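Local coordinates for aldehyde dehydrogenase (PDB 4O6R), which probably oxidises aldehydes to carboxylic acids with NAD(P)+ as electron acceptor, and binds adenosine monophosphate in its dinucleotide-binding domain, at residues R240-S245 with K250-E255; G151-W156 with Q218-H223; S164-P169 with A230-T235. All coordinates share one frame; numbering follows the deposited sequence. Where two conformers were deposited one is given.

Interaction 1: R240-S245 with K250-E255; sequences RIVEAS and KRVQLE. With AMP (adenosine monophosphate), chain E.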
loop_
_atom_site.group_PDB
_atom_site.type_symbol
_atom_site.label_atom_id
_atom_site.label_comp_id
_atom_site.label_asym_id
_atom_site.label_seq_id
_atom_site.Cartn_x
_atom_site.Cartn_y
_atom_site.Cartn_z
ATOM N N ARG A 240 6.586 14.017 -30.920
ATOM C CA ARG A 240 5.388 14.129 -31.745
ATOM C C ARG A 240 4.119 13.593 -31.039
ATOM O O ARG A 240 3.037 14.149 -31.200
ATOM C CB ARG A 240 5.584 13.400 -33.090
ATOM C CG ARG A 240 6.711 13.976 -33.950
ATOM C CD ARG A 240 6.547 13.701 -35.453
ATOM N NE ARG A 240 6.578 12.272 -35.783
ATOM C CZ ARG A 240 7.683 11.539 -36.007
ATOM N NH1 ARG A 240 8.910 12.067 -35.927
ATOM N NH2 ARG A 240 7.567 10.244 -36.299
ATOM N N ILE A 241 4.277 12.531 -30.246
ATOM C CA ILE A 241 3.186 12.019 -29.417
ATOM C C ILE A 241 2.755 13.066 -28.416
ATOM O O ILE A 241 1.574 13.337 -28.255
ATOM C CB ILE A 241 3.594 10.745 -28.635
ATOM C CG1 ILE A 241 3.888 9.569 -29.591
ATOM C CG2 ILE A 241 2.514 10.355 -27.632
ATOM C CD1 ILE A 241 2.720 9.114 -30.454
ATOM N N VAL A 242 3.727 13.643 -27.728
ATOM C CA VAL A 242 3.462 14.709 -26.776
ATOM C C VAL A 242 2.718 15.851 -27.438
ATOM O O VAL A 242 1.687 16.295 -26.929
ATOM C CB VAL A 242 4.747 15.174 -26.068
ATOM C CG1 VAL A 242 4.494 16.421 -25.231
ATOM C CG2 VAL A 242 5.264 14.057 -25.181
ATOM N N GLU A 243 3.200 16.274 -28.611
ATOM C CA GLU A 243 2.551 17.361 -29.318
ATOM C C GLU A 243 1.096 17.022 -29.652
ATOM O O GLU A 243 0.217 17.844 -29.495
ATOM C CB GLU A 243 3.349 17.754 -30.580
ATOM C CG GLU A 243 3.050 19.154 -31.099
ATOM C CD GLU A 243 1.856 19.222 -32.022
ATOM O OE1 GLU A 243 1.268 18.146 -32.326
ATOM O OE2 GLU A 243 1.480 20.352 -32.471
ATOM N N ALA A 244 0.852 15.805 -30.103
ATOM C CA ALA A 244 -0.492 15.369 -30.482
ATOM C C ALA A 244 -1.416 15.325 -29.285
ATOM O O ALA A 244 -2.604 15.563 -29.432
ATOM C CB ALA A 244 -0.444 13.982 -31.110
ATOM N N SER A 245 -0.867 15.025 -28.098
ATOM C CA SER A 245 -1.673 14.882 -26.893
ATOM C C SER A 245 -2.364 16.192 -26.484
ATOM O O SER A 245 -3.320 16.180 -25.741
ATOM C CB SER A 245 -0.791 14.357 -25.736
ATOM O OG SER A 245 -0.072 15.421 -25.136
ATOM N N LYS A 250 -4.960 14.293 -23.334
ATOM C CA LYS A 250 -4.884 12.908 -22.944
ATOM C C LYS A 250 -3.604 12.651 -22.160
ATOM O O LYS A 250 -2.582 13.311 -22.357
ATOM C CB LYS A 250 -4.936 11.983 -24.145
ATOM C CG LYS A 250 -3.883 12.236 -25.221
ATOM C CD LYS A 250 -3.834 11.185 -26.308
ATOM C CE LYS A 250 -5.138 10.977 -27.076
ATOM N NZ LYS A 250 -5.628 12.196 -27.792
ATOM N N ARG A 251 -3.670 11.679 -21.259
ATOM C CA ARG A 251 -2.489 11.267 -20.548
ATOM C C ARG A 251 -1.527 10.614 -21.543
ATOM O O ARG A 251 -1.950 10.146 -22.608
ATOM C CB ARG A 251 -2.849 10.350 -19.399
ATOM C CG ARG A 251 -3.537 11.143 -18.303
ATOM C CD ARG A 251 -4.349 10.283 -17.369
ATOM N NE ARG A 251 -3.455 9.408 -16.631
ATOM C CZ ARG A 251 -3.819 8.651 -15.598
ATOM N NH1 ARG A 251 -5.061 8.671 -15.154
ATOM N NH2 ARG A 251 -2.917 7.894 -14.986
ATOM N N VAL A 252 -0.249 10.619 -21.185
ATOM C CA VAL A 252 0.829 10.154 -22.044
ATOM C C VAL A 252 1.800 9.244 -21.262
ATOM O O VAL A 252 2.166 9.528 -20.112
ATOM C CB VAL A 252 1.602 11.358 -22.629
ATOM C CG1 VAL A 252 2.784 10.903 -23.482
ATOM C CG2 VAL A 252 0.678 12.241 -23.454
ATOM N N GLN A 253 2.185 8.146 -21.883
ATOM C CA GLN A 253 3.266 7.299 -21.395
ATOM C C GLN A 253 4.302 7.118 -22.529
ATOM O O GLN A 253 3.938 6.920 -23.695
ATOM C CB GLN A 253 2.691 5.947 -20.935
ATOM C CG GLN A 253 3.716 4.919 -20.506
ATOM C CD GLN A 253 3.056 3.667 -19.951
ATOM O OE1 GLN A 253 1.804 3.595 -19.818
ATOM N NE2 GLN A 253 3.866 2.672 -19.626
ATOM N N LEU A 254 5.587 7.183 -22.179
ATOM C CA LEU A 254 6.649 7.178 -23.204
ATOM C C LEU A 254 7.788 6.303 -22.756
ATOM O O LEU A 254 8.304 6.486 -21.656
ATOM C CB LEU A 254 7.206 8.587 -23.409
ATOM C CG LEU A 254 6.242 9.703 -23.810
ATOM C CD1 LEU A 254 6.892 11.085 -23.702
ATOM C CD2 LEU A 254 5.700 9.472 -25.208
ATOM N N GLU A 255 8.161 5.346 -23.591
ATOM C CA GLU A 255 9.414 4.592 -23.396
ATOM C C GLU A 255 10.225 4.778 -24.628
ATOM O O GLU A 255 9.884 4.268 -25.694
ATOM C CB GLU A 255 9.237 3.085 -23.176
ATOM C CG GLU A 255 10.577 2.370 -22.886
ATOM C CD GLU A 255 11.239 1.627 -24.059
ATOM O OE1 GLU A 255 11.865 2.221 -24.980
ATOM O OE2 GLU A 255 11.221 0.384 -24.027
HETATM P P AMP E . 9.451 4.913 -34.251
HETATM O O1P AMP E . 9.891 5.291 -32.878
HETATM O O2P AMP E . 9.035 6.142 -35.088
HETATM O O3P AMP E . 10.406 3.912 -34.927
HETATM O "O5'" AMP E . 8.060 4.030 -34.145
HETATM C "C5'" AMP E . 7.615 3.059 -33.158
HETATM C "C4'" AMP E . 6.085 2.859 -33.377
HETATM O "O4'" AMP E . 5.474 4.156 -33.528
HETATM C "C3'" AMP E . 5.640 2.081 -34.623
HETATM O "O3'" AMP E . 4.479 1.212 -34.422
HETATM C "C2'" AMP E . 5.374 3.208 -35.637
HETATM O "O2'" AMP E . 4.533 2.880 -36.766
HETATM C "C1'" AMP E . 4.794 4.323 -34.772
HETATM N N9 AMP E . 4.933 5.718 -35.315
HETATM C C8 AMP E . 5.830 6.182 -36.236
HETATM N N7 AMP E . 5.614 7.512 -36.502
HETATM C C5 AMP E . 4.570 7.939 -35.739
HETATM C C6 AMP E . 3.820 9.208 -35.495
HETATM N N6 AMP E . 4.125 10.345 -36.132
HETATM N N1 AMP E . 2.804 9.234 -34.613
HETATM C C2 AMP E . 2.464 8.114 -33.959
HETATM N N3 AMP E . 3.084 6.925 -34.134
HETATM C C4 AMP E . 4.125 6.753 -34.976
HETATM O O HOH W 1 -5.153 15.206 -28.563
HETATM O O HOH W 2 -1.162 15.730 -22.581
#

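Interaction 2: G151-W156 with Q218-H223; sequences GQIVPW and QRLAEH. With AMP (adenosine monophosphate), chain E.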
loop_
_atom_site.group_PDB
_atom_site.type_symbol
_atom_site.label_atom_id
_atom_site.label_comp_id
_atom_site.label_asym_id
_atom_site.label_seq_id
_atom_site.Cartn_x
_atom_site.Cartn_y
_atom_site.Cartn_z
ATOM N N GLY A 151 -5.033 4.302 -26.144
ATOM C CA GLY A 151 -4.370 4.056 -27.398
ATOM C C GLY A 151 -2.953 3.600 -27.110
ATOM O O GLY A 151 -2.296 4.154 -26.213
ATOM N N GLN A 152 -2.483 2.617 -27.867
ATOM C CA GLN A 152 -1.157 2.039 -27.635
ATOM C C GLN A 152 -0.439 1.838 -28.950
ATOM O O GLN A 152 -0.955 1.205 -29.859
ATOM C CB GLN A 152 -1.280 0.726 -26.857
ATOM C CG GLN A 152 -2.125 0.866 -25.593
ATOM C CD GLN A 152 -2.273 -0.419 -24.801
ATOM O OE1 GLN A 152 -2.527 -1.494 -25.357
ATOM N NE2 GLN A 152 -2.110 -0.324 -23.491
ATOM N N ILE A 153 0.787 2.342 -29.020
ATOM C CA ILE A 153 1.621 2.258 -30.216
ATOM C C ILE A 153 2.895 1.532 -29.833
ATOM O O ILE A 153 3.591 1.956 -28.922
ATOM C CB ILE A 153 1.924 3.662 -30.786
ATOM C CG1 ILE A 153 0.635 4.326 -31.257
ATOM C CG2 ILE A 153 2.896 3.570 -31.960
ATOM C CD1 ILE A 153 0.718 5.803 -31.511
ATOM N N VAL A 154 3.209 0.495 -30.618
ATOM C CA VAL A 154 4.166 -0.575 -30.283
ATOM C C VAL A 154 5.185 -0.771 -31.429
ATOM O O VAL A 154 4.761 -0.868 -32.578
ATOM C CB VAL A 154 3.352 -1.895 -30.146
ATOM C CG1 VAL A 154 4.231 -3.057 -29.776
ATOM C CG2 VAL A 154 2.212 -1.742 -29.145
ATOM N N PRO A 155 6.520 -0.848 -31.144
ATOM C CA PRO A 155 7.440 -1.084 -32.216
ATOM C C PRO A 155 7.616 -2.577 -32.559
ATOM O O PRO A 155 6.880 -3.433 -32.045
ATOM C CB PRO A 155 8.730 -0.477 -31.682
ATOM C CG PRO A 155 8.674 -0.701 -30.238
ATOM C CD PRO A 155 7.224 -0.711 -29.855
ATOM N N TRP A 156 8.615 -2.866 -33.392
ATOM C CA TRP A 156 8.744 -4.163 -34.040
ATOM C C TRP A 156 9.728 -5.117 -33.377
ATOM O O TRP A 156 9.925 -6.210 -33.903
ATOM C CB TRP A 156 9.164 -3.953 -35.496
ATOM C CG TRP A 156 10.249 -2.919 -35.662
ATOM C CD1 TRP A 156 10.081 -1.621 -36.024
ATOM C CD2 TRP A 156 11.655 -3.099 -35.424
ATOM N NE1 TRP A 156 11.300 -0.983 -36.052
ATOM C CE2 TRP A 156 12.279 -1.867 -35.675
ATOM C CE3 TRP A 156 12.445 -4.188 -35.022
ATOM C CZ2 TRP A 156 13.680 -1.696 -35.591
ATOM C CZ3 TRP A 156 13.839 -4.020 -34.923
ATOM C CH2 TRP A 156 14.436 -2.781 -35.216
ATOM N N GLN A 218 -0.618 8.591 -35.957
ATOM C CA GLN A 218 -0.845 10.024 -35.716
ATOM C C GLN A 218 -2.317 10.267 -35.338
ATOM O O GLN A 218 -2.612 11.042 -34.435
ATOM C CB GLN A 218 -0.471 10.838 -36.954
ATOM C CG GLN A 218 -0.493 12.332 -36.780
ATOM C CD GLN A 218 0.633 12.835 -35.902
ATOM O OE1 GLN A 218 1.741 12.274 -35.892
ATOM N NE2 GLN A 218 0.358 13.904 -35.147
ATOM N N ARG A 219 -3.240 9.587 -36.005
ATOM C CA ARG A 219 -4.642 9.788 -35.684
ATOM C C ARG A 219 -4.946 9.280 -34.266
ATOM O O ARG A 219 -5.659 9.939 -33.505
ATOM C CB ARG A 219 -5.564 9.110 -36.705
ATOM C CG ARG A 219 -7.049 9.261 -36.414
ATOM C CD ARG A 219 -7.482 10.709 -36.200
ATOM N NE ARG A 219 -8.912 10.786 -35.940
ATOM C CZ ARG A 219 -9.538 11.827 -35.415
ATOM N NH1 ARG A 219 -8.880 12.929 -35.091
ATOM N NH2 ARG A 219 -10.845 11.761 -35.198
ATOM N N LEU A 220 -4.425 8.097 -33.936
ATOM C CA LEU A 220 -4.610 7.523 -32.592
ATOM C C LEU A 220 -4.134 8.511 -31.493
ATOM O O LEU A 220 -4.847 8.767 -30.522
ATOM C CB LEU A 220 -3.860 6.179 -32.474
ATOM C CG LEU A 220 -4.127 5.352 -31.206
ATOM C CD1 LEU A 220 -5.626 5.172 -30.932
ATOM C CD2 LEU A 220 -3.469 3.979 -31.343
ATOM N N ALA A 221 -2.936 9.062 -31.659
ATOM C CA ALA A 221 -2.377 10.024 -30.692
ATOM C C ALA A 221 -3.207 11.303 -30.601
ATOM O O ALA A 221 -3.305 11.883 -29.523
ATOM C CB ALA A 221 -0.930 10.347 -31.032
ATOM N N GLU A 222 -3.784 11.752 -31.726
ATOM C CA GLU A 222 -4.602 12.978 -31.756
ATOM C C GLU A 222 -6.048 12.774 -31.369
ATOM O O GLU A 222 -6.758 13.733 -31.160
ATOM C CB GLU A 222 -4.604 13.598 -33.150
ATOM C CG GLU A 222 -3.262 14.147 -33.555
ATOM C CD GLU A 222 -3.167 14.570 -35.016
ATOM O OE1 GLU A 222 -4.126 14.369 -35.797
ATOM O OE2 GLU A 222 -2.077 15.052 -35.384
ATOM N N HIS A 223 -6.522 11.534 -31.312
ATOM C CA HIS A 223 -7.965 11.291 -31.258
ATOM C C HIS A 223 -8.598 11.876 -29.982
ATOM O O HIS A 223 -8.110 11.618 -28.879
ATOM C CB HIS A 223 -8.266 9.796 -31.355
ATOM C CG HIS A 223 -9.657 9.502 -31.828
ATOM N ND1 HIS A 223 -10.773 9.818 -31.088
ATOM C CD2 HIS A 223 -10.115 8.960 -32.986
ATOM C CE1 HIS A 223 -11.861 9.464 -31.755
ATOM N NE2 HIS A 223 -11.486 8.943 -32.912
HETATM P P AMP E . 9.451 4.913 -34.251
HETATM O O1P AMP E . 9.891 5.291 -32.878
HETATM O O2P AMP E . 9.035 6.142 -35.088
HETATM O O3P AMP E . 10.406 3.912 -34.927
HETATM O "O5'" AMP E . 8.060 4.030 -34.145
HETATM C "C5'" AMP E . 7.615 3.059 -33.158
HETATM C "C4'" AMP E . 6.085 2.859 -33.377
HETATM O "O4'" AMP E . 5.474 4.156 -33.528
HETATM C "C3'" AMP E . 5.640 2.081 -34.623
HETATM O "O3'" AMP E . 4.479 1.212 -34.422
HETATM C "C2'" AMP E . 5.374 3.208 -35.637
HETATM O "O2'" AMP E . 4.533 2.880 -36.766
HETATM C "C1'" AMP E . 4.794 4.323 -34.772
HETATM N N9 AMP E . 4.933 5.718 -35.315
HETATM C C8 AMP E . 5.830 6.182 -36.236
HETATM N N7 AMP E . 5.614 7.512 -36.502
HETATM C C5 AMP E . 4.570 7.939 -35.739
HETATM C C6 AMP E . 3.820 9.208 -35.495
HETATM N N6 AMP E . 4.125 10.345 -36.132
HETATM N N1 AMP E . 2.804 9.234 -34.613
HETATM C C2 AMP E . 2.464 8.114 -33.959
HETATM N N3 AMP E . 3.084 6.925 -34.134
HETATM C C4 AMP E . 4.125 6.753 -34.976
#

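Interaction 3: S164-P169 with A230-T235; sequences SWKMGP and AFTGST. With AMP (adenosine monophosphate), chain E.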
loop_
_atom_site.group_PDB
_atom_site.type_symbol
_atom_site.label_atom_id
_atom_site.label_comp_id
_atom_site.label_asym_id
_atom_site.label_seq_id
_atom_site.Cartn_x
_atom_site.Cartn_y
_atom_site.Cartn_z
ATOM N N SER A 164 1.311 -8.184 -24.428
ATOM C CA SER A 164 1.074 -8.431 -23.013
ATOM C C SER A 164 1.494 -7.247 -22.146
ATOM O O SER A 164 0.761 -6.860 -21.234
ATOM C CB SER A 164 1.765 -9.707 -22.558
ATOM O OG SER A 164 3.185 -9.565 -22.499
ATOM N N TRP A 165 2.646 -6.651 -22.415
ATOM C CA TRP A 165 3.097 -5.523 -21.577
ATOM C C TRP A 165 2.121 -4.336 -21.612
ATOM O O TRP A 165 1.876 -3.678 -20.611
ATOM C CB TRP A 165 4.463 -5.040 -22.029
ATOM C CG TRP A 165 5.596 -5.948 -21.724
ATOM C CD1 TRP A 165 5.558 -7.288 -21.430
ATOM C CD2 TRP A 165 6.971 -5.581 -21.716
ATOM N NE1 TRP A 165 6.841 -7.770 -21.231
ATOM C CE2 TRP A 165 7.720 -6.739 -21.406
ATOM C CE3 TRP A 165 7.644 -4.358 -21.882
ATOM C CZ2 TRP A 165 9.120 -6.708 -21.252
ATOM C CZ3 TRP A 165 9.047 -4.334 -21.756
ATOM C CH2 TRP A 165 9.756 -5.503 -21.446
ATOM N N LYS A 166 1.597 -4.074 -22.800
ATOM C CA LYS A 166 0.629 -3.013 -23.026
ATOM C C LYS A 166 -0.785 -3.345 -22.574
ATOM O O LYS A 166 -1.400 -2.615 -21.774
ATOM C CB LYS A 166 0.571 -2.721 -24.509
ATOM C CG LYS A 166 1.830 -2.113 -25.052
ATOM C CD LYS A 166 1.994 -0.711 -24.561
ATOM C CE LYS A 166 3.407 -0.522 -24.118
ATOM N NZ LYS A 166 3.560 0.774 -23.402
ATOM N N MET A 167 -1.309 -4.440 -23.097
ATOM C CA MET A 167 -2.705 -4.740 -22.917
ATOM C C MET A 167 -3.023 -5.373 -21.578
ATOM O O MET A 167 -4.137 -5.209 -21.090
ATOM C CB MET A 167 -3.247 -5.598 -24.063
ATOM C CG MET A 167 -3.170 -4.857 -25.388
ATOM S SD MET A 167 -4.232 -5.565 -26.669
ATOM C CE MET A 167 -3.202 -6.931 -27.224
ATOM N N GLY A 168 -2.065 -6.077 -20.984
ATOM C CA GLY A 168 -2.295 -6.658 -19.656
ATOM C C GLY A 168 -2.825 -5.657 -18.623
ATOM O O GLY A 168 -3.936 -5.821 -18.123
ATOM N N PRO A 169 -2.047 -4.613 -18.314
ATOM C CA PRO A 169 -2.534 -3.689 -17.322
ATOM C C PRO A 169 -3.726 -2.878 -17.796
ATOM O O PRO A 169 -4.618 -2.619 -16.999
ATOM C CB PRO A 169 -1.317 -2.793 -17.027
ATOM C CG PRO A 169 -0.413 -2.923 -18.184
ATOM C CD PRO A 169 -0.646 -4.324 -18.687
ATOM N N ALA A 230 -0.040 5.567 -25.139
ATOM C CA ALA A 230 1.190 4.951 -24.682
ATOM C C ALA A 230 2.046 4.623 -25.893
ATOM O O ALA A 230 1.560 3.991 -26.856
ATOM C CB ALA A 230 0.893 3.712 -23.873
ATOM N N PHE A 231 3.299 5.080 -25.868
ATOM C CA PHE A 231 4.175 4.955 -27.005
ATOM C C PHE A 231 5.569 4.488 -26.598
ATOM O O PHE A 231 6.165 4.965 -25.601
ATOM C CB PHE A 231 4.274 6.301 -27.754
ATOM C CG PHE A 231 5.332 6.308 -28.828
ATOM C CD1 PHE A 231 5.063 5.810 -30.073
ATOM C CD2 PHE A 231 6.610 6.791 -28.564
ATOM C CE1 PHE A 231 6.039 5.793 -31.064
ATOM C CE2 PHE A 231 7.600 6.777 -29.532
ATOM C CZ PHE A 231 7.312 6.262 -30.780
ATOM N N THR A 232 6.077 3.538 -27.380
ATOM C CA THR A 232 7.438 3.026 -27.245
ATOM C C THR A 232 8.074 3.197 -28.591
ATOM O O THR A 232 7.501 2.740 -29.602
ATOM C CB THR A 232 7.399 1.540 -26.865
ATOM O OG1 THR A 232 6.809 1.409 -25.580
ATOM C CG2 THR A 232 8.764 0.892 -26.861
ATOM N N GLY A 233 9.240 3.836 -28.632
ATOM C CA GLY A 233 9.912 4.130 -29.897
ATOM C C GLY A 233 10.948 5.230 -29.747
ATOM O O GLY A 233 11.505 5.395 -28.660
ATOM N N SER A 234 11.211 5.981 -30.821
ATOM C CA SER A 234 12.290 6.963 -30.844
ATOM C C SER A 234 11.922 8.215 -30.062
ATOM O O SER A 234 10.757 8.556 -29.910
ATOM C CB SER A 234 12.653 7.364 -32.282
ATOM O OG SER A 234 11.654 8.187 -32.889
ATOM N N THR A 235 12.951 8.935 -29.627
ATOM C CA THR A 235 12.768 10.230 -28.974
ATOM C C THR A 235 12.023 11.191 -29.836
ATOM O O THR A 235 11.081 11.855 -29.368
ATOM C CB THR A 235 14.127 10.865 -28.631
ATOM O OG1 THR A 235 15.006 9.843 -28.171
ATOM C CG2 THR A 235 13.978 11.919 -27.516
HETATM P P AMP E . 9.451 4.913 -34.251
HETATM O O1P AMP E . 9.891 5.291 -32.878
HETATM O O2P AMP E . 9.035 6.142 -35.088
HETATM O O3P AMP E . 10.406 3.912 -34.927
HETATM O "O5'" AMP E . 8.060 4.030 -34.145
HETATM C "C5'" AMP E . 7.615 3.059 -33.158
HETATM C "C4'" AMP E . 6.085 2.859 -33.377
HETATM O "O4'" AMP E . 5.474 4.156 -33.528
HETATM C "C3'" AMP E . 5.640 2.081 -34.623
HETATM O "O3'" AMP E . 4.479 1.212 -34.422
HETATM C "C2'" AMP E . 5.374 3.208 -35.637
HETATM O "O2'" AMP E . 4.533 2.880 -36.766
HETATM C "C1'" AMP E . 4.794 4.323 -34.772
HETATM N N9 AMP E . 4.933 5.718 -35.315
HETATM C C8 AMP E . 5.830 6.182 -36.236
HETATM N N7 AMP E . 5.614 7.512 -36.502
HETATM C C5 AMP E . 4.570 7.939 -35.739
HETATM C C6 AMP E . 3.820 9.208 -35.495
HETATM N N6 AMP E . 4.125 10.345 -36.132
HETATM N N1 AMP E . 2.804 9.234 -34.613
HETATM C C2 AMP E . 2.464 8.114 -33.959
HETATM N N3 AMP E . 3.084 6.925 -34.134
HETATM C C4 AMP E . 4.125 6.753 -34.976
HETATM O O HOH W 3 5.056 3.239 -23.204
#

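Interaction 1: R240-S245 with K250-E255
I241, V242 and S245 of the helical segment 240-245 lie over V252 and L254 of strand 251-255, the helix and strand running almost exactly antiparallel (175°) with their axes 9.0 Å apart. V252 and L254, two residues apart on the strand, both point at the helix. L254 divides its branches: CD1 meets V242 CG2 at 3.7 Å, the two side chains crossing at about a right angle, while CD2 reaches I241 CG2 at 4.1 Å, where the two side chains run antiparallel alongside one another. V252 is forked in the same way, CG1 resting near I241 CG2 and CG2 pressed against S245 CB at 3.4 Å, closer than carbons normally pack. I241 serves two neighbours because its branches diverge: CG2, anti to the backbone N, faces the strand, whereas the CG1 arm (chi1 -65°) carries CD1 away to the adenine, 3.7 Å from AMP C2. R240, on the ligand side of the helix, brings its guanidinium edge-on to the base, with N7 in its plane. Near the loop that joins helix and strand the S245 hydroxyl is turned back at chi1 82° to donate to V242 O (2.7 Å) on a lone pair in the carbonyl plane, and it also accepts from a water that bridges to K250 O. K250 N makes a weak bond to S245 O, and the K250 chain, bent at chi3 and chi4, packs its CG on S245 CB; its ammonium goes on to H223 O, A221 O and N248. Y464 adds to the apolar layer beside V242, V252 and L254. Helix and following strand thus form the second half of a right-handed beta-alpha-beta crossover of the Rossmann-like nucleotide-binding domain.

Interaction 2: G151-W156 with Q218-H223
Strand 151-153 and helix 218-222 cross at -144° with their axes 8.6 Å apart, and the backbones come nearest at G151 and L220, whose CA atoms are 6.2 Å from each other. L220 carries the contact. It reaches from the helix onto the strand, its CG placed anti to the backbone N, and spreads its two methyls along it: CD1 lies directly over the bare CA of G151, 3.9 Å from that atom, and CD2 lies 3.9 Å from Q152 N and 4.1 Å from I153 CG1. The side chains of I153 and L220 pass alongside one another, pointing opposite ways. I153 meets the leucine with CG1; CG2 and the end of the CG1 arm, CD1, face the ligand. CG2 lies against the ribose, 3.1 Å from AMP O4', and CD1 touches the adenine near N3 and C2. V178 of the adjoining strand also packs on L220. Beyond this apolar contact, both segments also hold the nucleotide by polar groups, one at the ribose and one at the base. Where the strand gives way to loop, V154 O accepts a hydrogen bond from AMP O3' (2.8 Å). At the helix, Q218 OE1 takes one from the adenine amino group N6, the N-H...O angle being 151°. The same amide is steadied from its other side, because Q218 NE2 donates almost straight (176°) to E222 OE2; that oxygen lies in the amide plane of Q218, while NE2 comes to it from above the carboxylate plane. A strand end under the ribose and a neighbouring helix beside the base form an adenosine pocket consistent with the cofactor site of the aldehyde dehydrogenase Rossmann-type domain.

Interaction 3: S164-P169 with A230-T235
Helix 159-172 packs against one side of the central sheet of the nucleotide-binding domain, and here a single lysine spans the gap from it to strand 228-232, whose other side and following loop receive AMP. K166 points at the strand, and two bends in its chain, at chi2 (-70°) and chi3 (135°), set its ammonium over the side chains of A230 and T232. NZ is 4.0 Å from A230 CB and as far from T232 OG1, too long for a direct bond to the hydroxyl; the lysine and threonine side chains cross obliquely. A water lies between them, accepting weakly from K166 NZ (2.9 Å) and making weak bonds to F231 O and T232 OG1. The principal partner of the ammonium is E467, in a salt bridge that probably offsets the cost of burying the charge.

F231, between A230 and T232, turns to the other side of the sheet, its ring placed by CG anti to the backbone N. It presents its edge to the ribose, with AMP O4' in the ring plane and 3.0 Å from F231 CE1. The phosphate meets the loop: S234 N donates to AMP O1P, nearly straight (165°), at a modelled 2.5 Å that is unusually short and doubtful as a precise value, and G233 CA lies alongside. S234 is the N-cap of helix 235-245, its hydroxyl bonded to T237 N. The phosphate sits at the start of this helix, whose dipole would probably favour its negative charge. A strand leading through G233 into a helix N-terminus at the phosphate is consistent with the Rossmann-type cofactor domain of aldehyde dehydrogenases.

How the interactions relate
The three contacts meet on one sheet, where strand 228-232 lies between strands 138-153 and 251-255. On one flank I153 N and G151 O bond A230 O and N, at 2.8 and 2.9 Å, joining interaction 2 to interaction 3; on the other F231 N and O pair with Q253 O and E255 N, both at 2.9 Å, joining interaction 3 to interaction 1. Interactions 1 and 2, with centres about 9 Å apart, also touch through A244 CB and A221 CB (3.7 Å). All three border AMP: 240-245 and 218-223 at the adenine, 151-156 at ribose and base, 230-235 at ribose and phosphate. K180 and T237 also hydrogen-bond to it.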